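Local coordinates for protein D-glycerate 2-kinase (Thermotoga maritima, PDB 2B8N) that catalyses the magnesium-dependent phosphorylation of D-glycerate by ATP to give 2-phosphoglycerate, a step in the breakdown of serine by way of 3-hydroxypyruvate, at residues A[151-156]-A[172-177]; A[385-390]-A[404-409]; A[43-48]-A[69-74]; A[213-218]-A[253-258]. All coordinates share one frame; numbering follows the deposited sequence.

Contact 1: residues A[151-156]-A[172-177]; sequences EEIQKL and TVRKHL
Ile-153 meets two side chains with its two branches. Its methyl CG2 sits over the centre of the Arg-174 guanidinium, 3.2 Å above the plane, so that one face of this flat cation is covered by hydrocarbon. The other branch slides past Leu-177 in the opposite direction, CG1 lying 3.9 Å from Leu-177 CD1. That same leucine methyl reaches Leu-156 CD1 at 3.6 Å, the two leucine side chains crossing at about a right angle. The segments belong to consecutive, roughly antiparallel helices, 150-162 and 167-175, a helical hairpin; the side chains that meet here are apolar apart from the arginine. Bends at chi2 and chi3 fold the Arg-174 chain back over Ile-153. Its NH2 makes a salt bridge with Glu-142, while NH1 has a weak hydrogen bond to Thr-157 OG1, a hydroxyl also bonded to Ile-153 O; these bonds probably restrain the turn of the covered plane. Further out, where helix 167-175 ends, His-176 ND1 donates to Thr-172 O (2.9 Å, 167° at the hydrogen). The carbonyl oxygen lies in the imidazole plane; the other nitrogen, NE2, is hydrogen-bonded to Glu-247 OE2. Val-240 and Ile-244 cover Leu-177.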
# COMPACT_ATOMS: atom_id res chain seq x y z
N GLU A 151 -10.91 -23.40 -3.41
CA GLU A 151 -11.93 -23.01 -4.39
C GLU A 151 -13.10 -22.40 -3.68
O GLU A 151 -13.67 -21.43 -4.16
CB GLU A 151 -12.42 -24.21 -5.21
CG GLU A 151 -11.48 -24.65 -6.30
CD GLU A 151 -10.04 -24.82 -5.81
OE1 GLU A 151 -9.85 -25.51 -4.77
OE2 GLU A 151 -9.11 -24.26 -6.45
N GLU A 152 -13.48 -23.02 -2.55
CA GLU A 152 -14.60 -22.56 -1.74
C GLU A 152 -14.31 -21.15 -1.22
O GLU A 152 -15.19 -20.27 -1.19
CB GLU A 152 -14.84 -23.50 -0.55
CG GLU A 152 -15.66 -24.72 -0.86
CD GLU A 152 -15.68 -25.74 0.27
OE1 GLU A 152 -14.59 -26.24 0.61
OE2 GLU A 152 -16.78 -26.05 0.80
N ILE A 153 -13.07 -20.95 -0.79
CA ILE A 153 -12.64 -19.64 -0.34
C ILE A 153 -12.70 -18.64 -1.51
O ILE A 153 -13.38 -17.62 -1.40
CB ILE A 153 -11.29 -19.73 0.40
CG1 ILE A 153 -11.54 -20.23 1.82
CG2 ILE A 153 -10.60 -18.39 0.46
CD1 ILE A 153 -10.33 -20.83 2.47
N GLN A 154 -12.03 -18.93 -2.63
CA GLN A 154 -12.14 -18.09 -3.84
C GLN A 154 -13.63 -17.73 -4.10
O GLN A 154 -14.00 -16.55 -4.18
CB GLN A 154 -11.53 -18.82 -5.07
CG GLN A 154 -9.96 -18.91 -5.09
CD GLN A 154 -9.37 -19.98 -6.09
OE1 GLN A 154 -8.51 -20.79 -5.72
NE2 GLN A 154 -9.84 -19.96 -7.35
N LYS A 155 -14.49 -18.74 -4.18
CA LYS A 155 -15.90 -18.54 -4.55
C LYS A 155 -16.71 -17.74 -3.52
O LYS A 155 -17.56 -16.94 -3.89
CB LYS A 155 -16.63 -19.88 -4.77
CG LYS A 155 -16.28 -20.65 -6.05
CD LYS A 155 -17.53 -21.41 -6.53
CE LYS A 155 -17.26 -22.42 -7.65
NZ LYS A 155 -18.50 -23.22 -8.01
N LEU A 156 -16.45 -17.98 -2.24
CA LEU A 156 -17.18 -17.30 -1.16
C LEU A 156 -16.90 -15.80 -1.10
O LEU A 156 -17.82 -15.02 -0.81
CB LEU A 156 -16.79 -17.86 0.21
CG LEU A 156 -17.60 -19.03 0.74
CD1 LEU A 156 -16.97 -19.59 2.03
CD2 LEU A 156 -19.06 -18.61 0.96
N THR A 172 -14.16 -10.79 8.44
CA THR A 172 -14.68 -11.66 9.50
C THR A 172 -14.78 -13.11 9.00
O THR A 172 -14.28 -14.04 9.65
CB THR A 172 -16.03 -11.13 10.02
OG1 THR A 172 -15.81 -9.94 10.80
CG2 THR A 172 -16.74 -12.16 10.88
N VAL A 173 -15.36 -13.29 7.82
CA VAL A 173 -15.53 -14.64 7.26
C VAL A 173 -14.20 -15.27 6.91
O VAL A 173 -13.95 -16.41 7.26
CB VAL A 173 -16.39 -14.64 6.02
CG1 VAL A 173 -16.51 -16.04 5.49
CG2 VAL A 173 -17.78 -14.09 6.32
N ARG A 174 -13.34 -14.52 6.22
CA ARG A 174 -12.04 -15.06 5.80
C ARG A 174 -11.17 -15.54 6.95
O ARG A 174 -10.48 -16.54 6.80
CB ARG A 174 -11.23 -14.06 4.93
CG ARG A 174 -11.60 -14.08 3.44
CD ARG A 174 -11.51 -15.47 2.80
NE ARG A 174 -10.13 -15.90 2.55
CZ ARG A 174 -9.39 -15.51 1.51
NH1 ARG A 174 -9.89 -14.67 0.62
NH2 ARG A 174 -8.15 -15.95 1.34
N LYS A 175 -11.20 -14.82 8.07
CA LYS A 175 -10.35 -15.15 9.22
C LYS A 175 -10.80 -16.49 9.84
O LYS A 175 -9.98 -17.24 10.41
CB LYS A 175 -10.39 -14.02 10.28
CG LYS A 175 -9.71 -12.71 9.83
CD LYS A 175 -9.76 -11.56 10.87
CE LYS A 175 -11.14 -10.91 11.04
NZ LYS A 175 -11.11 -9.84 12.11
N HIS A 176 -12.09 -16.79 9.72
CA HIS A 176 -12.65 -17.98 10.30
C HIS A 176 -12.58 -19.20 9.33
O HIS A 176 -13.08 -20.29 9.65
CB HIS A 176 -14.09 -17.69 10.78
CG HIS A 176 -14.15 -16.90 12.06
ND1 HIS A 176 -14.12 -15.52 12.09
CD2 HIS A 176 -14.24 -17.30 13.35
CE1 HIS A 176 -14.18 -15.11 13.34
NE2 HIS A 176 -14.25 -16.17 14.13
N LEU A 177 -11.94 -19.03 8.18
CA LEU A 177 -11.72 -20.13 7.23
C LEU A 177 -10.24 -20.51 7.05
O LEU A 177 -9.91 -21.32 6.19
CB LEU A 177 -12.31 -19.74 5.86
CG LEU A 177 -13.84 -19.59 5.77
CD1 LEU A 177 -14.26 -19.14 4.40
CD2 LEU A 177 -14.53 -20.89 6.11

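Contact 2: residues A[385-390]-A[404-409]; sequences KAMGED and LKKSGA
The carboxylate of Glu-389 is shared between two partners: OE2 faces Lys-406 across the contact, and OE1 is hydrogen-bonded to the hydroxyl of Tyr-394. With both oxygens engaged, the rotation of the flat group is likely to be restricted. The setting is a pair of helix C-termini in the MOFRL region, where helices 380-386 and 400-406 each finish in a Schellman motif, with Gly-388 and Gly-408 at positive phi. In the second of these, the carbonyl of Leu-404 accepts the N-H groups of both Ser-407 and Ala-409. The salt bridge from Glu-389 OE2 to Lys-406 NZ is long, 3.5 Å, and OE2 lies against the end of the lysine's aliphatic chain, nearest Lys-406 CE at 3.3 Å. Lys-406 runs extended as far as CE and turns at chi4 (-63°), which carries NZ aside, so that the bridge stays long and CE lies nearer the oxygen than NZ does. Glu-389 crosses it at about a right angle. On a surface such as this, solvent probably weakens the ionic attraction. Met-387, present as selenomethionine, supplies the second touch. Its chain bends at chi3 (52°), laying the terminal methyl CE 4.0 Å from Lys-406 CB, while its selenium approaches the backbone oxygen of Lys-406, SE to O being 3.4 Å.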
# COMPACT_ATOMS: atom_id res chain seq x y z
N LYS A 385 -5.04 23.51 -24.98
CA LYS A 385 -5.93 24.34 -25.80
C LYS A 385 -5.24 24.82 -27.08
O LYS A 385 -5.83 24.75 -28.16
CB LYS A 385 -6.48 25.52 -24.99
CG LYS A 385 -7.42 25.09 -23.85
CD LYS A 385 -7.78 26.24 -22.91
CE LYS A 385 -8.76 25.79 -21.80
NZ LYS A 385 -9.24 26.89 -20.87
N ALA A 386 -3.98 25.26 -26.97
CA ALA A 386 -3.22 25.71 -28.14
C ALA A 386 -2.98 24.60 -29.14
O ALA A 386 -2.73 24.87 -30.31
CB ALA A 386 -1.90 26.31 -27.72
N MSE A 387 -3.06 23.34 -28.71
CA MSE A 387 -3.02 22.22 -29.66
C MSE A 387 -4.40 21.82 -30.22
O MSE A 387 -4.51 20.89 -31.03
CB MSE A 387 -2.36 21.03 -29.00
CG MSE A 387 -0.92 21.26 -28.66
SE MSE A 387 -0.36 19.81 -27.49
CE MSE A 387 -0.95 18.22 -28.61
N GLY A 388 -5.44 22.53 -29.80
CA GLY A 388 -6.80 22.24 -30.22
C GLY A 388 -7.49 21.20 -29.34
O GLY A 388 -8.55 20.71 -29.70
N GLU A 389 -6.90 20.87 -28.20
CA GLU A 389 -7.47 19.86 -27.32
C GLU A 389 -8.28 20.53 -26.22
O GLU A 389 -8.00 21.66 -25.85
CB GLU A 389 -6.38 18.97 -26.72
CG GLU A 389 -5.50 18.23 -27.70
CD GLU A 389 -6.18 17.04 -28.35
OE1 GLU A 389 -7.41 16.87 -28.22
OE2 GLU A 389 -5.47 16.24 -28.99
N ASP A 390 -9.29 19.83 -25.70
CA ASP A 390 -10.09 20.30 -24.56
C ASP A 390 -9.83 19.46 -23.29
O ASP A 390 -10.21 18.28 -23.23
CB ASP A 390 -11.58 20.28 -24.88
CG ASP A 390 -12.44 20.63 -23.67
OD1 ASP A 390 -11.97 21.37 -22.79
OD2 ASP A 390 -13.59 20.13 -23.59
N LEU A 404 -2.11 14.39 -20.32
CA LEU A 404 -0.82 14.72 -19.71
C LEU A 404 0.37 14.40 -20.64
O LEU A 404 1.32 15.18 -20.69
CB LEU A 404 -0.67 14.02 -18.36
CG LEU A 404 -1.73 14.30 -17.27
CD1 LEU A 404 -1.62 13.29 -16.14
CD2 LEU A 404 -1.62 15.73 -16.70
N LYS A 405 0.33 13.29 -21.38
CA LYS A 405 1.40 13.00 -22.36
C LYS A 405 1.51 14.11 -23.41
O LYS A 405 2.61 14.54 -23.76
CB LYS A 405 1.22 11.64 -23.06
N LYS A 406 0.37 14.58 -23.90
CA LYS A 406 0.32 15.61 -24.95
C LYS A 406 0.87 16.95 -24.49
O LYS A 406 1.23 17.79 -25.30
CB LYS A 406 -1.12 15.85 -25.42
CG LYS A 406 -1.66 14.81 -26.37
CD LYS A 406 -3.12 15.06 -26.69
CE LYS A 406 -3.73 13.89 -27.44
NZ LYS A 406 -3.06 13.72 -28.74
N SER A 407 0.89 17.17 -23.19
CA SER A 407 1.33 18.44 -22.67
C SER A 407 2.61 18.30 -21.84
O SER A 407 2.97 19.22 -21.09
CB SER A 407 0.20 19.04 -21.84
OG SER A 407 -0.37 18.06 -21.00
N GLY A 408 3.28 17.15 -21.97
CA GLY A 408 4.57 16.91 -21.31
C GLY A 408 4.48 16.98 -19.80
O GLY A 408 5.38 17.51 -19.15
N ALA A 409 3.40 16.43 -19.25
CA ALA A 409 3.08 16.60 -17.84
C ALA A 409 2.91 15.26 -17.10
O ALA A 409 2.40 15.23 -15.98
CB ALA A 409 1.83 17.45 -17.71

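Contact 3: residues A[43-48]-A[69-74]; sequences TLPKLN and YEVLGK
Leu-44 and Pro-45 share one methyl of Val-71. Val-71 CG1 lies 3.9 Å from Leu-44 CG and likewise 3.9 Å from Pro-45 CG, so it touches both, the two contacts lying at about a right angle as seen from the methyl. The valine conformation explains this: CG1 stands anti to the backbone N (chi1 172°), directed at the short helix 44-47. Leu-44 also carries CG anti to its N, and chi2 (48°, for CD1) leaves CD2 extended from CA, pointing to helix 61-72. There CD2 comes within 4.0 Å of Val-71 CB and 4.1 Å of Leu-72 CD1. Leu-72 takes the other common form, with CG beside the backbone N and anti to the carbonyl carbon; only the end of its side chain approaches Leu-44. No hydrogen bond joins the two segments, and the contact is a small apolar patch, partly buried. At the C-terminal end of helix 61-72 the chain turns at Gly-73, and on the side away from Leu-44 Lys-74 bends back to place NZ at the edge of the Tyr-69 ring in a weak bond to OH, its salt bridge being with Asp-93. In the Rossmann-like sheet of this domain, strand 52-57 links the two helices, Val-71 also touches Lys-41 of helix 36-41, and Leu-47 packs on strands 193-199 and 255-261.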
# COMPACT_ATOMS: atom_id res chain seq x y z
N THR A 43 15.18 0.81 11.05
CA THR A 43 14.42 0.27 12.19
C THR A 43 15.05 -0.96 12.87
O THR A 43 15.26 -0.97 14.10
CB THR A 43 13.02 -0.15 11.73
OG1 THR A 43 12.36 0.96 11.12
CG2 THR A 43 12.21 -0.66 12.91
N LEU A 44 15.33 -2.00 12.08
CA LEU A 44 15.72 -3.32 12.61
C LEU A 44 16.90 -3.30 13.60
O LEU A 44 16.86 -3.99 14.61
CB LEU A 44 16.02 -4.27 11.44
CG LEU A 44 16.43 -5.70 11.76
CD1 LEU A 44 15.48 -6.32 12.77
CD2 LEU A 44 16.46 -6.52 10.48
N PRO A 45 17.96 -2.53 13.31
CA PRO A 45 19.10 -2.55 14.23
C PRO A 45 18.73 -2.15 15.66
O PRO A 45 19.16 -2.80 16.61
CB PRO A 45 20.05 -1.53 13.60
CG PRO A 45 19.70 -1.56 12.17
CD PRO A 45 18.22 -1.62 12.18
N LYS A 46 17.91 -1.11 15.79
CA LYS A 46 17.42 -0.66 17.09
C LYS A 46 16.73 -1.77 17.94
O LYS A 46 16.72 -1.70 19.18
CB LYS A 46 16.46 0.53 16.90
CG LYS A 46 17.09 1.74 16.20
CD LYS A 46 16.08 2.88 16.20
CE LYS A 46 16.33 3.90 15.10
NZ LYS A 46 15.03 4.51 14.68
N LEU A 47 16.18 -2.79 17.28
CA LEU A 47 15.42 -3.83 18.00
C LEU A 47 16.28 -4.97 18.62
O LEU A 47 15.78 -5.71 19.45
CB LEU A 47 14.31 -4.38 17.08
CG LEU A 47 13.41 -3.31 16.43
CD1 LEU A 47 12.37 -3.93 15.54
CD2 LEU A 47 12.72 -2.42 17.45
N ASN A 48 17.56 -5.08 18.25
CA ASN A 48 18.49 -6.06 18.82
C ASN A 48 17.95 -7.52 18.84
O ASN A 48 17.84 -8.16 19.89
CB ASN A 48 18.94 -5.63 20.21
CG ASN A 48 19.79 -4.38 20.19
OD1 ASN A 48 20.26 -3.94 19.14
ND2 ASN A 48 20.01 -3.81 21.35
N TYR A 69 18.89 -9.54 6.22
CA TYR A 69 20.06 -10.40 6.21
C TYR A 69 21.32 -9.59 6.45
O TYR A 69 22.18 -9.95 7.26
CB TYR A 69 20.15 -11.12 4.87
CG TYR A 69 21.31 -12.05 4.77
CD1 TYR A 69 21.47 -13.07 5.69
CD2 TYR A 69 22.25 -11.91 3.77
CE1 TYR A 69 22.55 -13.94 5.61
CE2 TYR A 69 23.31 -12.76 3.67
CZ TYR A 69 23.46 -13.76 4.59
OH TYR A 69 24.52 -14.61 4.47
N GLU A 70 21.40 -8.46 5.74
CA GLU A 70 22.56 -7.57 5.84
C GLU A 70 22.68 -6.95 7.23
O GLU A 70 23.79 -6.76 7.71
CB GLU A 70 22.51 -6.47 4.77
CG GLU A 70 22.72 -7.00 3.35
CD GLU A 70 22.54 -5.96 2.27
OE1 GLU A 70 22.33 -4.77 2.60
OE2 GLU A 70 22.60 -6.35 1.08
N VAL A 71 21.56 -6.63 7.87
CA VAL A 71 21.59 -6.21 9.27
C VAL A 71 22.02 -7.36 10.23
O VAL A 71 22.87 -7.15 11.09
CB VAL A 71 20.24 -5.60 9.75
CG1 VAL A 71 20.27 -5.36 11.27
CG2 VAL A 71 19.90 -4.30 8.99
N LEU A 72 21.44 -8.56 10.09
CA LEU A 72 21.58 -9.60 11.12
C LEU A 72 22.59 -10.70 10.81
O LEU A 72 23.20 -11.21 11.73
CB LEU A 72 20.24 -10.25 11.39
CG LEU A 72 19.21 -9.33 12.07
CD1 LEU A 72 17.91 -10.08 12.02
CD2 LEU A 72 19.58 -8.94 13.49
N GLY A 73 22.71 -11.11 9.55
CA GLY A 73 23.61 -12.21 9.19
C GLY A 73 23.22 -13.55 9.79
O GLY A 73 22.06 -13.92 9.79
N LYS A 74 24.20 -14.28 10.32
CA LYS A 74 23.99 -15.65 10.83
C LYS A 74 23.12 -15.77 12.11
O LYS A 74 22.84 -16.89 12.56
CB LYS A 74 25.33 -16.39 10.98
CG LYS A 74 25.99 -16.67 9.62
CD LYS A 74 25.32 -17.86 8.88
CE LYS A 74 25.10 -17.59 7.37
NZ LYS A 74 23.91 -16.72 7.15

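Contact 4: residues A[213-218]-A[253-258]; sequences GPAWPD and SNVEIH
Trp-216 and Ile-257 are brought together by different chi1 rotamers. In the tryptophan CG is anti to the backbone N (-167°), which swings the indole out beside the strand; in the isoleucine CG1 lies beside the N (-61°), and an extended chi2 carries CD1 forward to the ring. The methyl arrives at the edge of the indole, near its plane, with Ile-257 CD1 3.5 Å from Trp-216 CE3 and 3.8 Å from CZ3. The two side chains cross at about a right angle. One indole face is covered instead by the next residue, Pro-217, whose CD sits 3.4 Å above the plane, offset toward the rim. Ala-215 completes the contact with both its methyl and its carbonyl. Its O lies 3.6 Å from Ile-257 CD1 and 3.8 Å from Val-255 CG1, while its CB is 4.2 Å from Val-255 CG2. Val-255 and Ile-257, two residues apart on an extended strand, present their side chains to the same side, and segment 213-218 lies across that side without a hydrogen bond between the segments. Strand 255-261 is an outermost strand of the parallel Rossmann-like sheet, paired with strand 193-199 through backbone bonds of Glu-256 to Val-194 and Ala-196; Ala-186 of helix 184-189 packs against both Ala-215 and Val-255, and the loop leads on to helix 222-231.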
# COMPACT_ATOMS: atom_id res chain seq x y z
N GLY A 213 -4.66 -9.63 9.20
CA GLY A 213 -4.18 -9.67 10.58
C GLY A 213 -3.71 -11.03 11.07
O GLY A 213 -4.24 -11.57 12.05
N PRO A 214 -2.69 -11.59 10.40
CA PRO A 214 -2.13 -12.88 10.75
C PRO A 214 -1.37 -12.88 12.11
O PRO A 214 -1.28 -13.92 12.77
CB PRO A 214 -1.23 -13.19 9.57
CG PRO A 214 -0.85 -11.89 9.04
CD PRO A 214 -2.00 -11.00 9.24
N ALA A 215 -0.84 -11.73 12.52
CA ALA A 215 -0.36 -11.56 13.89
C ALA A 215 -1.15 -10.43 14.53
O ALA A 215 -0.55 -9.47 15.04
CB ALA A 215 1.10 -11.24 13.88
N TRP A 216 -2.48 -10.51 14.47
CA TRP A 216 -3.34 -9.51 15.12
C TRP A 216 -4.56 -10.20 15.65
O TRP A 216 -5.15 -11.01 14.94
CB TRP A 216 -3.78 -8.43 14.15
CG TRP A 216 -4.39 -7.25 14.86
CD1 TRP A 216 -5.73 -6.96 14.99
CD2 TRP A 216 -3.69 -6.23 15.56
NE1 TRP A 216 -5.90 -5.80 15.71
CE2 TRP A 216 -4.67 -5.34 16.08
CE3 TRP A 216 -2.34 -5.97 15.79
CZ2 TRP A 216 -4.32 -4.22 16.82
CZ3 TRP A 216 -2.00 -4.89 16.52
CH2 TRP A 216 -2.99 -4.01 17.04
N PRO A 217 -4.99 -9.88 16.89
CA PRO A 217 -6.14 -10.61 17.40
C PRO A 217 -7.42 -10.33 16.59
O PRO A 217 -7.59 -9.24 16.02
CB PRO A 217 -6.27 -10.09 18.86
CG PRO A 217 -5.71 -8.77 18.82
CD PRO A 217 -4.54 -8.86 17.85
N ASP A 218 -8.29 -11.33 16.55
CA ASP A 218 -9.54 -11.26 15.80
C ASP A 218 -10.69 -11.07 16.76
O ASP A 218 -11.07 -12.01 17.47
CB ASP A 218 -9.74 -12.55 14.98
CG ASP A 218 -11.07 -12.59 14.23
OD1 ASP A 218 -11.76 -11.56 14.11
OD2 ASP A 218 -11.43 -13.69 13.74
N SER A 253 -0.37 -12.53 23.17
CA SER A 253 0.62 -12.01 24.11
C SER A 253 2.04 -11.97 23.54
O SER A 253 2.92 -11.39 24.16
CB SER A 253 0.62 -12.89 25.36
OG SER A 253 0.67 -14.27 25.03
N ASN A 254 2.26 -12.58 22.37
CA ASN A 254 3.62 -12.75 21.83
C ASN A 254 3.91 -11.92 20.57
O ASN A 254 4.59 -12.39 19.66
CB ASN A 254 3.86 -14.24 21.53
CG ASN A 254 3.03 -14.73 20.36
OD1 ASN A 254 1.94 -14.22 20.12
ND2 ASN A 254 3.55 -15.71 19.63
N VAL A 255 3.42 -10.69 20.51
CA VAL A 255 3.59 -9.88 19.29
C VAL A 255 4.07 -8.45 19.53
O VAL A 255 3.60 -7.77 20.43
CB VAL A 255 2.26 -9.77 18.53
CG1 VAL A 255 2.40 -8.83 17.35
CG2 VAL A 255 1.79 -11.15 18.06
N GLU A 256 4.99 -7.99 18.70
CA GLU A 256 5.39 -6.60 18.67
C GLU A 256 5.32 -6.19 17.21
O GLU A 256 5.94 -6.83 16.36
CB GLU A 256 6.82 -6.41 19.18
N ILE A 257 4.56 -5.13 16.91
CA ILE A 257 4.46 -4.63 15.54
C ILE A 257 5.02 -3.22 15.38
O ILE A 257 4.73 -2.34 16.20
CB ILE A 257 3.01 -4.65 15.02
CG1 ILE A 257 2.47 -6.09 15.02
CG2 ILE A 257 2.94 -4.08 13.59
CD1 ILE A 257 1.01 -6.22 14.70
N HIS A 258 5.83 -3.04 14.33
CA HIS A 258 6.39 -1.74 13.95
C HIS A 258 6.06 -1.43 12.49
O HIS A 258 6.31 -2.24 11.61
CB HIS A 258 7.89 -1.75 14.14
CG HIS A 258 8.32 -2.30 15.46
ND1 HIS A 258 8.54 -1.51 16.57
CD2 HIS A 258 8.54 -3.58 15.86
CE1 HIS A 258 8.89 -2.28 17.58
NE2 HIS A 258 8.89 -3.54 17.18

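Contact 1 is buried and contacts 3 and 4 are partly so; contact 2 lies at the surface of the other domain, its centre about 50 Å from those of contacts 3 and 4. Contacts 1 and 2 both join helices close together in sequence, yet one uses apolar side chains, one of them over a guanidinium face, and the other a long salt bridge. Contacts 3 and 4 are mainly apolar and lie at the parallel sheet, contact 4 on its edge strand, meeting where Leu-47 CD2 lies 3.8 Å from His-258 CE1. Contacts 1 and 4 are joined by charge instead, Lys-175 NZ bridging to Asp-218 OD1 at 2.7 Å, which ties the helical hairpin to the loop beside the edge strand.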